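Local coordinates for pilin (Streptococcus pyogenes serotype M1, PDB 3GLD), which polymerises through intermolecular isopeptide bonds into the shaft of the streptococcal pilus, which is needed for adhesion to host cells, bacterial aggregation and biofilm formation, at residues K177-L183 with V242-Y248; E200-K204 with T223-G227. The protein carries 2 engineered substitutions. One frame throughout, in Å; residues are numbered along the deposited sequence.

Contact 1 of 2, residues K177-L183 with V242-Y248; sequences KDFNFGL and VVTEDDY
Phe181 and Glu245 face each other as a non-hydrogen-bonded antiparallel pair in the four-stranded sheet of the C-terminal beta sandwich, with their CA atoms 4.2 Å apart. Both side chains enter the packed interior, alongside Leu183 and Val243, whose methyls touch. Glu245 has CG anti to its own N (chi1 -179°) and runs on extended, which carries CG over one face of the Phe181 ring in a CH-pi contact, 4.1 Å from its centroid. Beyond it the carboxylate stands almost perpendicular to the ring, with OE1 3.3 Å from Phe181 CZ. The same OE1 accepts a hydrogen bond from NZ of Lys166, the lysine cross-linked to Asn290, and Glu245 is the residue that autocatalyses this isopeptide. One carboxylate oxygen is therefore placed both against the Phe181 ring and on the nitrogen of the cross-link.

Phe179 extends the buried side past the end of strand 240-245. Its edge is turned toward the face of Tyr248 in a T-shaped pair, centroids 5.1 Å apart and planes at 75°. The tyrosine OH accepts the N-H of Asn180, N to OH 2.8 Å, tying the buried ring to the backbone. Lys177 CE lies obliquely against this ring, while its NZ pairs with Glu251.

Between the strands, Gly182 and Thr244 form the hydrogen-bonded pair, Gly182 N to Thr244 O at 2.8 Å and Thr244 N to Gly182 O at 3.0 Å. The face carrying the Thr244 side chain is looser. Past the Phe181-Glu245 pair, where strand gives way to loop, exposed Asp246 donates its N-H to Asn180 O. Asn180 ND2 also reaches Asp246 OD2 at 3.1 Å, staying in its own amide plane but meeting the carboxylate from above.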
loop_
_atom_site.group_PDB
_atom_site.type_symbol
_atom_site.label_atom_id
_atom_site.label_comp_id
_atom_site.label_asym_id
_atom_site.label_seq_id
_atom_site.Cartn_x
_atom_site.Cartn_y
_atom_site.Cartn_z
ATOM N N LYS A 177 -13.621 26.491 26.816
ATOM C CA LYS A 177 -12.966 27.274 25.791
ATOM C C LYS A 177 -12.524 26.436 24.569
ATOM O O LYS A 177 -11.993 25.324 24.716
ATOM C CB LYS A 177 -11.770 28.016 26.393
ATOM C CG LYS A 177 -10.961 28.851 25.393
ATOM C CD LYS A 177 -9.710 29.378 26.066
ATOM C CE LYS A 177 -8.892 30.212 25.115
ATOM N NZ LYS A 177 -9.604 31.474 24.688
ATOM N N ASP A 178 -12.790 26.978 23.381
ATOM C CA ASP A 178 -12.259 26.423 22.140
ATOM C C ASP A 178 -10.855 26.920 21.823
ATOM O O ASP A 178 -10.624 28.116 21.697
ATOM C CB ASP A 178 -13.224 26.631 20.980
ATOM C CG ASP A 178 -14.158 25.452 20.817
ATOM O OD1 ASP A 178 -13.702 24.360 20.400
ATOM O OD2 ASP A 178 -15.340 25.589 21.155
ATOM N N PHE A 179 -9.902 25.988 21.734
ATOM C CA PHE A 179 -8.550 26.344 21.344
ATOM C C PHE A 179 -8.421 26.076 19.850
ATOM O O PHE A 179 -8.879 25.034 19.382
ATOM C CB PHE A 179 -7.539 25.527 22.139
ATOM C CG PHE A 179 -7.546 25.819 23.620
ATOM C CD1 PHE A 179 -6.547 26.599 24.176
ATOM C CD2 PHE A 179 -8.536 25.282 24.456
ATOM C CE1 PHE A 179 -6.531 26.881 25.537
ATOM C CE2 PHE A 179 -8.533 25.571 25.814
ATOM C CZ PHE A 179 -7.534 26.373 26.359
ATOM N N ASN A 180 -7.806 27.011 19.114
ATOM C CA ASN A 180 -7.612 26.887 17.667
ATOM C C ASN A 180 -6.377 26.060 17.298
ATOM O O ASN A 180 -5.325 26.193 17.916
ATOM C CB ASN A 180 -7.459 28.255 17.012
ATOM C CG ASN A 180 -8.754 29.046 16.956
ATOM O OD1 ASN A 180 -9.857 28.494 16.949
ATOM N ND2 ASN A 180 -8.619 30.365 16.907
ATOM N N PHE A 181 -6.499 25.258 16.245
ATOM C CA PHE A 181 -5.381 24.423 15.802
ATOM C C PHE A 181 -5.265 24.449 14.274
ATOM O O PHE A 181 -6.257 24.681 13.571
ATOM C CB PHE A 181 -5.605 22.971 16.225
ATOM C CG PHE A 181 -5.538 22.714 17.722
ATOM C CD1 PHE A 181 -4.338 22.330 18.323
ATOM C CD2 PHE A 181 -6.694 22.752 18.506
ATOM C CE1 PHE A 181 -4.269 22.064 19.700
ATOM C CE2 PHE A 181 -6.645 22.492 19.889
ATOM C CZ PHE A 181 -5.429 22.135 20.487
ATOM N N GLY A 182 -4.054 24.191 13.776
ATOM C CA GLY A 182 -3.815 23.928 12.356
ATOM C C GLY A 182 -3.063 22.606 12.191
ATOM O O GLY A 182 -2.189 22.284 13.000
ATOM N N LEU A 183 -3.445 21.827 11.176
ATOM C CA LEU A 183 -2.742 20.604 10.813
ATOM C C LEU A 183 -2.370 20.727 9.342
ATOM O O LEU A 183 -3.230 21.017 8.503
ATOM C CB LEU A 183 -3.621 19.352 11.011
ATOM C CG LEU A 183 -3.255 18.059 10.237
ATOM C CD1 LEU A 183 -2.079 17.347 10.916
ATOM C CD2 LEU A 183 -4.462 17.148 10.216
ATOM N N VAL A 242 2.889 18.661 10.596
ATOM C CA VAL A 242 3.050 19.553 11.730
ATOM C C VAL A 242 1.660 19.833 12.275
ATOM O O VAL A 242 0.715 20.077 11.503
ATOM C CB VAL A 242 3.682 20.910 11.316
ATOM C CG1 VAL A 242 4.000 21.757 12.563
ATOM C CG2 VAL A 242 4.959 20.711 10.501
ATOM N N VAL A 243 1.536 19.779 13.600
ATOM C CA VAL A 243 0.337 20.244 14.290
ATOM C C VAL A 243 0.690 21.427 15.183
ATOM O O VAL A 243 1.635 21.356 15.966
ATOM C CB VAL A 243 -0.291 19.166 15.195
ATOM C CG1 VAL A 243 -1.663 19.632 15.699
ATOM C CG2 VAL A 243 -0.399 17.817 14.458
ATOM N N THR A 244 -0.073 22.514 15.072
ATOM C CA THR A 244 0.169 23.670 15.920
ATOM C C THR A 244 -1.141 24.211 16.491
ATOM O O THR A 244 -2.155 24.292 15.793
ATOM C CB THR A 244 0.835 24.818 15.148
ATOM O OG1 THR A 244 -0.150 25.456 14.339
ATOM C CG2 THR A 244 1.953 24.346 14.269
ATOM N N GLU A 245 -1.104 24.596 17.756
ATOM C CA GLU A 245 -2.192 25.348 18.379
ATOM C C GLU A 245 -1.880 26.851 18.293
ATOM O O GLU A 245 -0.715 27.228 18.340
ATOM C CB GLU A 245 -2.273 24.920 19.835
ATOM C CG GLU A 245 -3.361 25.577 20.672
ATOM C CD GLU A 245 -3.316 25.126 22.127
ATOM O OE1 GLU A 245 -3.481 23.926 22.413
ATOM O OE2 GLU A 245 -3.129 25.982 23.002
ATOM N N ASP A 246 -2.903 27.704 18.193
ATOM C CA ASP A 246 -2.705 29.163 18.363
ATOM C C ASP A 246 -2.003 29.480 19.694
ATOM O O ASP A 246 -1.960 28.661 20.604
ATOM C CB ASP A 246 -4.045 29.932 18.323
ATOM C CG ASP A 246 -4.529 30.199 16.910
ATOM O OD1 ASP A 246 -3.909 29.672 15.963
ATOM O OD2 ASP A 246 -5.526 30.935 16.754
ATOM N N ASP A 247 -1.463 30.685 19.790
ATOM C CA ASP A 247 -0.762 31.137 20.978
ATOM C C ASP A 247 -1.778 31.742 21.947
ATOM O O ASP A 247 -2.546 32.650 21.590
ATOM C CB ASP A 247 0.303 32.158 20.574
ATOM C CG ASP A 247 1.238 32.532 21.712
ATOM O OD1 ASP A 247 0.895 32.315 22.898
ATOM O OD2 ASP A 247 2.327 33.072 21.406
ATOM N N TYR A 248 -1.794 31.225 23.170
ATOM C CA TYR A 248 -2.743 31.706 24.176
ATOM C C TYR A 248 -2.100 32.312 25.415
ATOM O O TYR A 248 -2.764 32.446 26.453
ATOM C CB TYR A 248 -3.741 30.602 24.557
ATOM C CG TYR A 248 -4.706 30.295 23.437
ATOM C CD1 TYR A 248 -5.810 31.112 23.210
ATOM C CD2 TYR A 248 -4.513 29.195 22.602
ATOM C CE1 TYR A 248 -6.704 30.854 22.170
ATOM C CE2 TYR A 248 -5.403 28.922 21.557
ATOM C CZ TYR A 248 -6.497 29.750 21.351
ATOM O OH TYR A 248 -7.398 29.508 20.341
#

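Contact 2 of 2, residues E200-K204 with T223-G227; sequences EKTTK and TLKDG
The carbonyl of Thr223 and the carboxylate of Asp226 are the flat groups here, each approached by a lysine where strands 196-202 and 220-224, from different sheets of the C-terminal beta sandwich, and the loops that follow them come close at the surface. Lys201 NZ donates a hydrogen bond to Thr223 O (NZ to O 2.6 Å) from above the carbonyl plane, 41° out of it and not on a lone pair. The lysine is stretched out, CG anti to its backbone N (chi1 177°) and every later torsion near trans, an extended chain that brings the ammonium across to the other sheet. A water extends the link, accepting from Lys201 NZ and from Thr223 N.

At the Asp226 carboxylate the two oxygens divide their work: OD1 takes the backbone N-H of Val168, and OD2 is turned to Lys204. That salt bridge is long, Lys204 NZ to Asp226 OD2 3.8 Å, on an exposed chain bent near its end. Lys204 CD rests 3.5 Å from Asp226 O, and its CG lies near Gly227 O. A second water links the two charges, accepting from Lys204 NZ at 2.8 Å and donating to Asp226 OD2 at 2.6 Å.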
loop_
_atom_site.group_PDB
_atom_site.type_symbol
_atom_site.label_atom_id
_atom_site.label_comp_id
_atom_site.label_asym_id
_atom_site.label_seq_id
_atom_site.Cartn_x
_atom_site.Cartn_y
_atom_site.Cartn_z
ATOM N N GLU A 200 -11.936 12.565 11.916
ATOM C CA GLU A 200 -13.081 12.426 12.816
ATOM C C GLU A 200 -12.839 13.277 14.049
ATOM O O GLU A 200 -11.798 13.141 14.662
ATOM C CB GLU A 200 -13.273 10.975 13.288
ATOM C CG GLU A 200 -13.801 10.008 12.244
ATOM C CD GLU A 200 -14.039 8.593 12.811
ATOM O OE1 GLU A 200 -13.763 8.357 14.016
ATOM O OE2 GLU A 200 -14.492 7.718 12.040
ATOM N N LYS A 201 -13.795 14.149 14.396
ATOM C CA LYS A 201 -13.722 14.957 15.606
ATOM C C LYS A 201 -14.692 14.415 16.637
ATOM O O LYS A 201 -15.878 14.228 16.337
ATOM C CB LYS A 201 -14.023 16.448 15.320
ATOM C CG LYS A 201 -14.015 17.312 16.594
ATOM C CD LYS A 201 -14.065 18.817 16.295
ATOM C CE LYS A 201 -14.434 19.571 17.565
ATOM N NZ LYS A 201 -14.327 21.047 17.443
ATOM N N THR A 202 -14.183 14.165 17.848
ATOM C CA THR A 202 -14.983 13.645 18.961
ATOM C C THR A 202 -15.141 14.710 20.050
ATOM O O THR A 202 -14.167 15.342 20.451
ATOM C CB THR A 202 -14.341 12.364 19.540
ATOM O OG1 THR A 202 -14.207 11.407 18.483
ATOM C CG2 THR A 202 -15.179 11.754 20.668
ATOM N N THR A 203 -16.384 14.912 20.482
ATOM C CA THR A 203 -16.727 15.849 21.541
ATOM C C THR A 203 -17.342 15.062 22.680
ATOM O O THR A 203 -17.850 13.953 22.493
ATOM C CB THR A 203 -17.732 16.930 21.060
ATOM O OG1 THR A 203 -18.945 16.302 20.615
ATOM C CG2 THR A 203 -17.146 17.749 19.917
ATOM N N LYS A 204 -17.265 15.615 23.878
ATOM C CA LYS A 204 -17.911 15.003 25.023
ATOM C C LYS A 204 -19.423 15.013 24.762
ATOM O O LYS A 204 -19.951 15.938 24.140
ATOM C CB LYS A 204 -17.532 15.780 26.285
ATOM C CG LYS A 204 -16.052 16.195 26.293
ATOM C CD LYS A 204 -15.598 16.893 27.568
ATOM C CE LYS A 204 -15.372 15.902 28.707
ATOM N NZ LYS A 204 -14.189 16.264 29.548
ATOM N N THR A 223 -10.758 23.126 15.949
ATOM C CA THR A 223 -10.803 23.597 17.324
ATOM C C THR A 223 -11.088 22.439 18.243
ATOM O O THR A 223 -11.791 21.499 17.870
ATOM C CB THR A 223 -11.901 24.692 17.544
ATOM O OG1 THR A 223 -13.199 24.135 17.289
ATOM C CG2 THR A 223 -11.702 25.881 16.633
ATOM N N LEU A 224 -10.569 22.519 19.461
ATOM C CA LEU A 224 -10.867 21.526 20.488
ATOM C C LEU A 224 -11.067 22.199 21.849
ATOM O O LEU A 224 -10.311 23.088 22.215
ATOM C CB LEU A 224 -9.719 20.510 20.624
ATOM C CG LEU A 224 -9.343 19.595 19.439
ATOM C CD1 LEU A 224 -8.049 18.855 19.676
ATOM C CD2 LEU A 224 -10.455 18.644 19.198
ATOM N N LYS A 225 -12.059 21.736 22.598
ATOM C CA LYS A 225 -12.140 22.035 24.022
ATOM C C LYS A 225 -11.419 20.934 24.818
ATOM O O LYS A 225 -11.039 19.899 24.256
ATOM C CB LYS A 225 -13.606 22.113 24.480
ATOM C CG LYS A 225 -14.503 23.088 23.697
ATOM C CD LYS A 225 -15.978 22.935 24.172
ATOM C CE LYS A 225 -16.944 23.951 23.549
ATOM N NZ LYS A 225 -17.119 23.753 22.080
ATOM N N ASP A 226 -11.228 21.158 26.125
ATOM C CA ASP A 226 -10.766 20.102 27.020
ATOM C C ASP A 226 -11.506 18.787 26.768
ATOM O O ASP A 226 -12.738 18.781 26.658
ATOM C CB ASP A 226 -11.009 20.518 28.482
ATOM C CG ASP A 226 -10.626 19.430 29.463
ATOM O OD1 ASP A 226 -9.419 19.146 29.579
ATOM O OD2 ASP A 226 -11.531 18.858 30.117
ATOM N N GLY A 227 -10.768 17.670 26.731
ATOM C CA GLY A 227 -11.399 16.372 26.576
ATOM C C GLY A 227 -11.911 16.052 25.164
ATOM O O GLY A 227 -12.543 15.024 24.948
HETATM O O HOH W 1 -13.118 21.757 14.594
HETATM O O HOH W 2 -14.174 19.017 30.171
#

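Both contacts lie in the C-terminal domain, with centres about 12 Å apart. Along the chain the order is 177-183, 200-204, 223-227, 242-248, so contact 2 is formed by residues between the two halves of contact 1. Strand 179-185 is the common neighbour: it pairs with 240-245 in contact 1 and with 220-224, the strand of contact 2 at the edge of the same sheet. Direct ties join them, among them the salt bridge from Asp178 OD2 to Lys225 NZ at 2.7 Å. Contact 1 holds the glutamate that autocatalyses the isopeptide inside the sandwich, whereas contact 2 bridges the two sheets at the surface.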